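Local coordinates for Lmo0325 protein (Listeria monocytogenes EGD-e, PDB 4RYK), which probably binds DNA through an N-terminal helix-turn-helix domain joined to an all-helical Rgg-type C-terminal domain, consistent with a role as a transcriptional regulator, at residues L210-E213 with L214-N218; A223-V226 with L227-L230; Q253-I256 with W257-E260. One frame throughout, in Å; residues are numbered along the deposited sequence.

Interaction 1: residues L210-E213 with L214-N218; sequences LTDE and LIIQN
Leu210 O receives Leu214 N at 2.8 Å, the first of four i to i+4 backbone bonds that end helix 197-216. Thr211, Asp212 and Glu213 bond in the same way to Ile215, Ile216 and Gln217, and the N-H of Ile216 points almost straight at Asp212 O (174°). A Schellman motif follows: Asn218, at positive phi, bonds back from its N to Ile215 O, and Lys219 N returns to Leu214 O.

Side chains meet one turn apart, mostly by van der Waals contact. CD1 of Ile216 lies 3.3 Å from OD1 of Asp212, whose CG is anti to the backbone N (chi1 -178°); OD2 bonds to Tyr252 OH. Glu213 CG, near anti (chi1 -159°), lies 3.6 Å from NE2 of Gln217, whose OE1 is taken by Lys219 NZ; the bend at chi2 takes the Glu213 carboxylate to Ile216, OE2 to CG2 at 3.9 Å. On the buried side, CG2 of Thr211 touches CD1 of Ile215 at 4.0 Å.

The inward side chains pack on two neighbouring helices: Leu210, Thr211 and Leu214 on Val226 of helix 220-235, Thr211 and Ile215 on Tyr252 of helix 243-259, where Ile215 also meets Ala255 and Ile256.

Interaction 2: residues A223-V226 with L227-L230; sequences ANLV and LEKL
Val226 O is approached by two backbone N-H groups. Leu230 N makes the sounder bond, 3.0 Å to Val226 O with an N-H...O angle of 158° and the donor in the carbonyl plane. Lys229 N is equally near, but its angle of 121° makes that i to i+3 bond weak; the same N also has a weak i to i+4 bond to Leu225 O, at 3.4 Å. The N-H of Lys229 is thus shared between two carbonyls. Earlier in the turn the pattern is regular: Leu227 N reaches Ala223 O at 2.9 Å and Glu228 N reaches Asn224 O at 3.1 Å.

Side chains add little to each other here, and their first carbons rest on the carbonyls of the preceding turn. CB of Leu227 lies 3.3 Å from Ala223 O, and CB of Lys229 is as close to Val226 O. Lys229 then bends at chi2 and chi3, and its end leads away from residues 223-226; the chain packs on Tyr183, Leu187 and Tyr190 of helix 176-193. Leu225 and Glu228 approach only loosely, CD2 to OE1 at 4.3 Å.

Val226 faces helix 197-216 and Leu227 faces helix 243-259, so two consecutive residues serve different neighbours. A helix packed on one side against the helices before and after it in the chain is consistent with the TPR-like helical array expected of an Rgg-type C-terminal domain.

Interaction 3: residues Q253-I256 with W257-E260; sequences QGAI and WMKE
Gln253 lies across the indole of Trp257, one helical turn on. Its CG stands 3.7 Å from the centroid of the six-membered ring and 13° off the normal, a CH-pi contact over the face. The amide continues over the same face at 21° to the ring plane, with NE2 above the rim and 3.4 Å from Trp257 CD1. NE2 and NE1 are both donors, so their proximity is packing and not a hydrogen bond.

The first torsion of Gln253, with CG anti to the backbone N (chi1 179°), sets CG over the six-membered ring, and the bend at chi2 lays the amide over the same face. A water probably helps to fix the amide: it accepts from Gln253 NE2 at 3.0 Å and donates to Glu260 OE1 at 2.8 Å, bridging residues seven apart. The carboxylate of Glu260 lies beside Ile256, CD to CG2 at 3.6 Å. Asn224 ND2, a probable donor to its OE2, probably helps to position this carboxylate.

The backbone carries i to i+4 bonds, from Trp257 N to Gln253 O through to Glu260 N, which meets Ile256 O at 2.8 Å but with a bent N-H...O angle. Glu260 is the first residue to leave helical geometry.

Farther out, Lys265 makes a cation-pi contact with Trp257, and Gln269 of helix 263-279 touches both Trp257 and Gln253. Selenomethionine Met258 packs on Leu293, Phe296 and Leu297 of helix 283-300, while Ile256 packs on helix 220-235 and Ala255 on helix 197-216.

The three contacts lie on three helices in chain order, 197-216, 220-235 and 243-259, with centres 11 to 12 Å apart, and each touches the other two. Between interactions 1 and 2, Leu214 CD1 meets Val226 CG2 at 3.7 Å. Interactions 2 and 3 join through Leu227 CD2 and Ile256 CD1, also 3.7 Å apart; their polar join is the probable hydrogen bond from Asn224 ND2 to Glu260 OE2 (2.9 Å). Interaction 1 reaches interaction 3 where Ile215 CD1 lies 3.8 Å from Ile256 CG1. All belong to the Rgg-type C-terminal region; the bound glycan sits at Thr30-Ser34, in the helix-turn-helix part of the chain.

Interaction 1: residues L210-E213 with L214-N218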
loop_
_atom_site.group_PDB
_atom_site.type_symbol
_atom_site.label_atom_id
_atom_site.label_comp_id
_atom_site.label_asym_id
_atom_site.label_seq_id
_atom_site.Cartn_x
_atom_site.Cartn_y
_atom_site.Cartn_z
ATOM N N LEU A 210 18.658 -9.141 -4.456
ATOM C CA LEU A 210 19.988 -9.426 -3.918
ATOM C C LEU A 210 20.185 -10.906 -3.622
ATOM O O LEU A 210 21.253 -11.466 -3.905
ATOM C CB LEU A 210 20.205 -8.684 -2.627
ATOM C CG LEU A 210 20.263 -7.172 -2.756
ATOM C CD1 LEU A 210 20.465 -6.568 -1.365
ATOM C CD2 LEU A 210 21.366 -6.728 -3.719
ATOM N N THR A 211 19.156 -11.536 -3.048
ATOM C CA THR A 211 19.257 -12.933 -2.690
ATOM C C THR A 211 19.517 -13.723 -3.968
ATOM O O THR A 211 20.362 -14.616 -4.008
ATOM C CB THR A 211 17.995 -13.430 -1.990
ATOM O OG1 THR A 211 17.742 -12.661 -0.809
ATOM C CG2 THR A 211 18.115 -14.845 -1.597
ATOM N N ASP A 212 18.756 -13.404 -5.001
ATOM C CA ASP A 212 18.868 -14.065 -6.293
ATOM C C ASP A 212 20.291 -13.912 -6.818
ATOM O O ASP A 212 20.927 -14.885 -7.247
ATOM C CB ASP A 212 17.872 -13.453 -7.285
ATOM C CG ASP A 212 17.897 -14.143 -8.651
ATOM O OD1 ASP A 212 18.820 -13.875 -9.435
ATOM O OD2 ASP A 212 16.994 -14.946 -8.955
ATOM N N GLU A 213 20.806 -12.694 -6.758
ATOM C CA GLU A 213 22.155 -12.439 -7.314
ATOM C C GLU A 213 23.245 -13.112 -6.497
ATOM O O GLU A 213 24.253 -13.571 -7.043
ATOM C CB GLU A 213 22.422 -10.938 -7.449
ATOM C CG GLU A 213 23.522 -10.616 -8.458
ATOM C CD GLU A 213 23.120 -11.039 -9.861
ATOM O OE1 GLU A 213 22.160 -10.444 -10.411
ATOM O OE2 GLU A 213 23.722 -11.999 -10.382
ATOM N N LEU A 214 23.046 -13.193 -5.187
ATOM C CA LEU A 214 24.031 -13.825 -4.333
ATOM C C LEU A 214 24.044 -15.313 -4.547
ATOM O O LEU A 214 25.121 -15.949 -4.530
ATOM C CB LEU A 214 23.780 -13.540 -2.871
ATOM C CG LEU A 214 24.082 -12.093 -2.565
ATOM C CD1 LEU A 214 23.433 -11.724 -1.242
ATOM C CD2 LEU A 214 25.587 -11.813 -2.606
ATOM N N ILE A 215 22.868 -15.882 -4.745
ATOM C CA ILE A 215 22.815 -17.321 -4.995
ATOM C C ILE A 215 23.615 -17.630 -6.260
ATOM O O ILE A 215 24.574 -18.393 -6.211
ATOM C CB ILE A 215 21.380 -17.855 -5.079
ATOM C CG1 ILE A 215 20.727 -17.839 -3.689
ATOM C CG2 ILE A 215 21.357 -19.278 -5.625
ATOM C CD1 ILE A 215 19.234 -18.066 -3.725
ATOM N N ILE A 216 23.252 -16.973 -7.356
ATOM C CA ILE A 216 23.942 -17.107 -8.641
ATOM C C ILE A 216 25.437 -16.974 -8.531
ATOM O O ILE A 216 26.153 -17.677 -9.217
ATOM C CB ILE A 216 23.406 -16.086 -9.668
ATOM C CG1 ILE A 216 22.070 -16.597 -10.226
ATOM C CG2 ILE A 216 24.402 -15.848 -10.802
ATOM C CD1 ILE A 216 21.223 -15.541 -10.897
ATOM N N GLN A 217 25.909 -16.078 -7.676
ATOM C CA GLN A 217 27.337 -15.957 -7.417
ATOM C C GLN A 217 27.855 -16.893 -6.338
ATOM O O GLN A 217 28.986 -16.739 -5.915
ATOM C CB GLN A 217 27.664 -14.576 -6.943
ATOM C CG GLN A 217 27.375 -13.509 -7.950
ATOM C CD GLN A 217 27.674 -12.158 -7.354
ATOM O OE1 GLN A 217 28.446 -12.038 -6.396
ATOM N NE2 GLN A 217 27.045 -11.142 -7.886
ATOM N N ASN A 218 27.024 -17.793 -5.826
ATOM C CA ASN A 218 27.492 -18.755 -4.865
ATOM C C ASN A 218 28.062 -18.146 -3.585
ATOM O O ASN A 218 28.994 -18.700 -2.993
ATOM C CB ASN A 218 28.566 -19.627 -5.514
ATOM C CG ASN A 218 28.711 -20.944 -4.829
ATOM O OD1 ASN A 218 27.732 -21.534 -4.418
ATOM N ND2 ASN A 218 29.935 -21.402 -4.681
#

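Interaction 2: residues A223-V226 with L227-L230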
loop_
_atom_site.group_PDB
_atom_site.type_symbol
_atom_site.label_atom_id
_atom_site.label_comp_id
_atom_site.label_asym_id
_atom_site.label_seq_id
_atom_site.Cartn_x
_atom_site.Cartn_y
_atom_site.Cartn_z
ATOM N N ALA A 223 23.713 -14.906 1.032
ATOM C CA ALA A 223 22.393 -15.177 0.512
ATOM C C ALA A 223 21.473 -15.511 1.665
ATOM O O ALA A 223 20.363 -15.031 1.710
ATOM C CB ALA A 223 22.407 -16.316 -0.488
ATOM N N ASN A 224 21.949 -16.305 2.602
ATOM C CA ASN A 224 21.192 -16.613 3.808
ATOM C C ASN A 224 20.897 -15.377 4.599
ATOM O O ASN A 224 19.789 -15.211 5.087
ATOM C CB ASN A 224 21.924 -17.644 4.691
ATOM C CG ASN A 224 21.604 -19.075 4.274
ATOM O OD1 ASN A 224 20.448 -19.454 4.253
ATOM N ND2 ASN A 224 22.605 -19.844 3.880
ATOM N N LEU A 225 21.859 -14.477 4.701
ATOM C CA LEU A 225 21.585 -13.256 5.468
ATOM C C LEU A 225 20.487 -12.439 4.848
ATOM O O LEU A 225 19.561 -11.972 5.534
ATOM C CB LEU A 225 22.846 -12.400 5.620
ATOM C CG LEU A 225 23.888 -13.089 6.505
ATOM C CD1 LEU A 225 25.207 -12.341 6.502
ATOM C CD2 LEU A 225 23.372 -13.315 7.926
ATOM N N VAL A 226 20.591 -12.239 3.538
ATOM C CA VAL A 226 19.628 -11.413 2.842
ATOM C C VAL A 226 18.236 -12.077 2.795
ATOM O O VAL A 226 17.226 -11.408 2.969
ATOM C CB VAL A 226 20.113 -11.057 1.437
ATOM C CG1 VAL A 226 19.080 -10.204 0.742
ATOM C CG2 VAL A 226 21.417 -10.275 1.507
ATOM N N LEU A 227 18.198 -13.391 2.579
ATOM C CA LEU A 227 16.948 -14.124 2.631
ATOM C C LEU A 227 16.242 -13.923 3.962
ATOM O O LEU A 227 15.016 -13.719 3.998
ATOM C CB LEU A 227 17.158 -15.626 2.379
ATOM C CG LEU A 227 15.929 -16.531 2.556
ATOM C CD1 LEU A 227 14.793 -16.155 1.621
ATOM C CD2 LEU A 227 16.262 -17.974 2.293
ATOM N N GLU A 228 16.987 -13.977 5.060
ATOM C CA GLU A 228 16.375 -13.786 6.383
ATOM C C GLU A 228 15.677 -12.409 6.454
ATOM O O GLU A 228 14.606 -12.249 7.076
ATOM C CB GLU A 228 17.447 -13.998 7.451
ATOM C CG GLU A 228 17.101 -13.612 8.881
ATOM C CD GLU A 228 18.356 -13.365 9.782
ATOM O OE1 GLU A 228 19.472 -13.929 9.513
ATOM O OE2 GLU A 228 18.214 -12.584 10.775
ATOM N N LYS A 229 16.245 -11.410 5.787
ATOM C CA LYS A 229 15.626 -10.091 5.753
ATOM C C LYS A 229 14.391 -10.075 4.899
ATOM O O LYS A 229 13.440 -9.384 5.209
ATOM C CB LYS A 229 16.550 -9.038 5.171
ATOM C CG LYS A 229 17.785 -8.759 6.003
ATOM C CD LYS A 229 17.487 -7.992 7.278
ATOM C CE LYS A 229 18.504 -8.468 8.309
ATOM N NZ LYS A 229 18.608 -7.520 9.391
ATOM N N LEU A 230 14.444 -10.774 3.777
ATOM C CA LEU A 230 13.280 -10.886 2.909
ATOM C C LEU A 230 12.133 -11.580 3.697
ATOM O O LEU A 230 10.998 -11.149 3.636
ATOM C CB LEU A 230 13.633 -11.676 1.668
ATOM C CG LEU A 230 12.429 -12.072 0.821
ATOM C CD1 LEU A 230 11.730 -10.848 0.310
ATOM C CD2 LEU A 230 12.869 -12.897 -0.359
#

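Interaction 3: residues Q253-I256 with W257-E260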
loop_
_atom_site.group_PDB
_atom_site.type_symbol
_atom_site.label_atom_id
_atom_site.label_comp_id
_atom_site.label_asym_id
_atom_site.label_seq_id
_atom_site.Cartn_x
_atom_site.Cartn_y
_atom_site.Cartn_z
ATOM N N GLN A 253 14.434 -20.001 -0.352
ATOM C CA GLN A 253 14.813 -20.889 0.754
ATOM C C GLN A 253 15.009 -22.285 0.151
ATOM O O GLN A 253 15.954 -23.026 0.501
ATOM C CB GLN A 253 13.751 -20.891 1.854
ATOM C CG GLN A 253 14.036 -21.812 3.036
ATOM C CD GLN A 253 15.374 -21.508 3.711
ATOM O OE1 GLN A 253 15.409 -20.736 4.647
ATOM N NE2 GLN A 253 16.482 -22.061 3.193
ATOM N N GLY A 254 14.160 -22.602 -0.827
ATOM C CA GLY A 254 14.272 -23.857 -1.550
ATOM C C GLY A 254 15.604 -23.972 -2.260
ATOM O O GLY A 254 16.300 -24.961 -2.129
ATOM N N ALA A 255 15.962 -22.931 -2.990
ATOM C CA ALA A 255 17.200 -22.926 -3.757
ATOM C C ALA A 255 18.416 -23.059 -2.832
ATOM O O ALA A 255 19.338 -23.815 -3.111
ATOM C CB ALA A 255 17.292 -21.627 -4.554
ATOM N N ILE A 256 18.410 -22.308 -1.735
ATOM C CA ILE A 256 19.488 -22.373 -0.774
ATOM C C ILE A 256 19.605 -23.739 -0.112
ATOM O O ILE A 256 20.717 -24.249 0.092
ATOM C CB ILE A 256 19.364 -21.268 0.261
ATOM C CG1 ILE A 256 19.566 -19.906 -0.443
ATOM C CG2 ILE A 256 20.395 -21.476 1.364
ATOM C CD1 ILE A 256 19.451 -18.704 0.464
ATOM N N TRP A 257 18.482 -24.349 0.191
ATOM C CA TRP A 257 18.525 -25.721 0.669
ATOM C C TRP A 257 19.202 -26.646 -0.325
ATOM O O TRP A 257 20.013 -27.504 0.076
ATOM C CB TRP A 257 17.133 -26.247 1.010
ATOM C CG TRP A 257 16.643 -25.770 2.344
ATOM C CD1 TRP A 257 17.401 -25.367 3.398
ATOM C CD2 TRP A 257 15.282 -25.659 2.768
ATOM N NE1 TRP A 257 16.595 -25.013 4.448
ATOM C CE2 TRP A 257 15.291 -25.202 4.093
ATOM C CE3 TRP A 257 14.053 -25.935 2.160
ATOM C CZ2 TRP A 257 14.116 -24.975 4.821
ATOM C CZ3 TRP A 257 12.885 -25.732 2.889
ATOM C CH2 TRP A 257 12.930 -25.254 4.208
HETATM N N MSE A 258 18.915 -26.484 -1.610
HETATM C CA MSE A 258 19.557 -27.335 -2.612
HETATM C C MSE A 258 21.049 -27.164 -2.586
HETATM O O MSE A 258 21.788 -28.112 -2.651
HETATM C CB MSE A 258 19.011 -27.065 -4.011
HETATM C CG MSE A 258 17.551 -27.467 -4.072
HETATM SE SE MSE A 258 16.837 -27.540 -5.889
HETATM C CE MSE A 258 16.140 -25.721 -5.949
ATOM N N LYS A 259 21.490 -25.939 -2.468
ATOM C CA LYS A 259 22.888 -25.634 -2.353
ATOM C C LYS A 259 23.490 -26.102 -1.048
ATOM O O LYS A 259 24.678 -26.302 -0.988
ATOM C CB LYS A 259 23.096 -24.129 -2.419
ATOM C CG LYS A 259 22.883 -23.529 -3.788
ATOM C CD LYS A 259 24.014 -23.903 -4.720
ATOM C CE LYS A 259 25.284 -23.143 -4.396
ATOM N NZ LYS A 259 26.435 -24.073 -4.506
ATOM N N GLU A 260 22.704 -26.223 0.009
ATOM C CA GLU A 260 23.256 -26.690 1.264
ATOM C C GLU A 260 23.164 -28.206 1.359
ATOM O O GLU A 260 23.125 -28.736 2.458
ATOM C CB GLU A 260 22.529 -26.041 2.438
ATOM C CG GLU A 260 22.867 -24.568 2.601
ATOM C CD GLU A 260 21.955 -23.849 3.587
ATOM O OE1 GLU A 260 20.832 -24.338 3.879
ATOM O OE2 GLU A 260 22.361 -22.772 4.066
HETATM O O HOH W 1 19.191 -22.107 4.548
#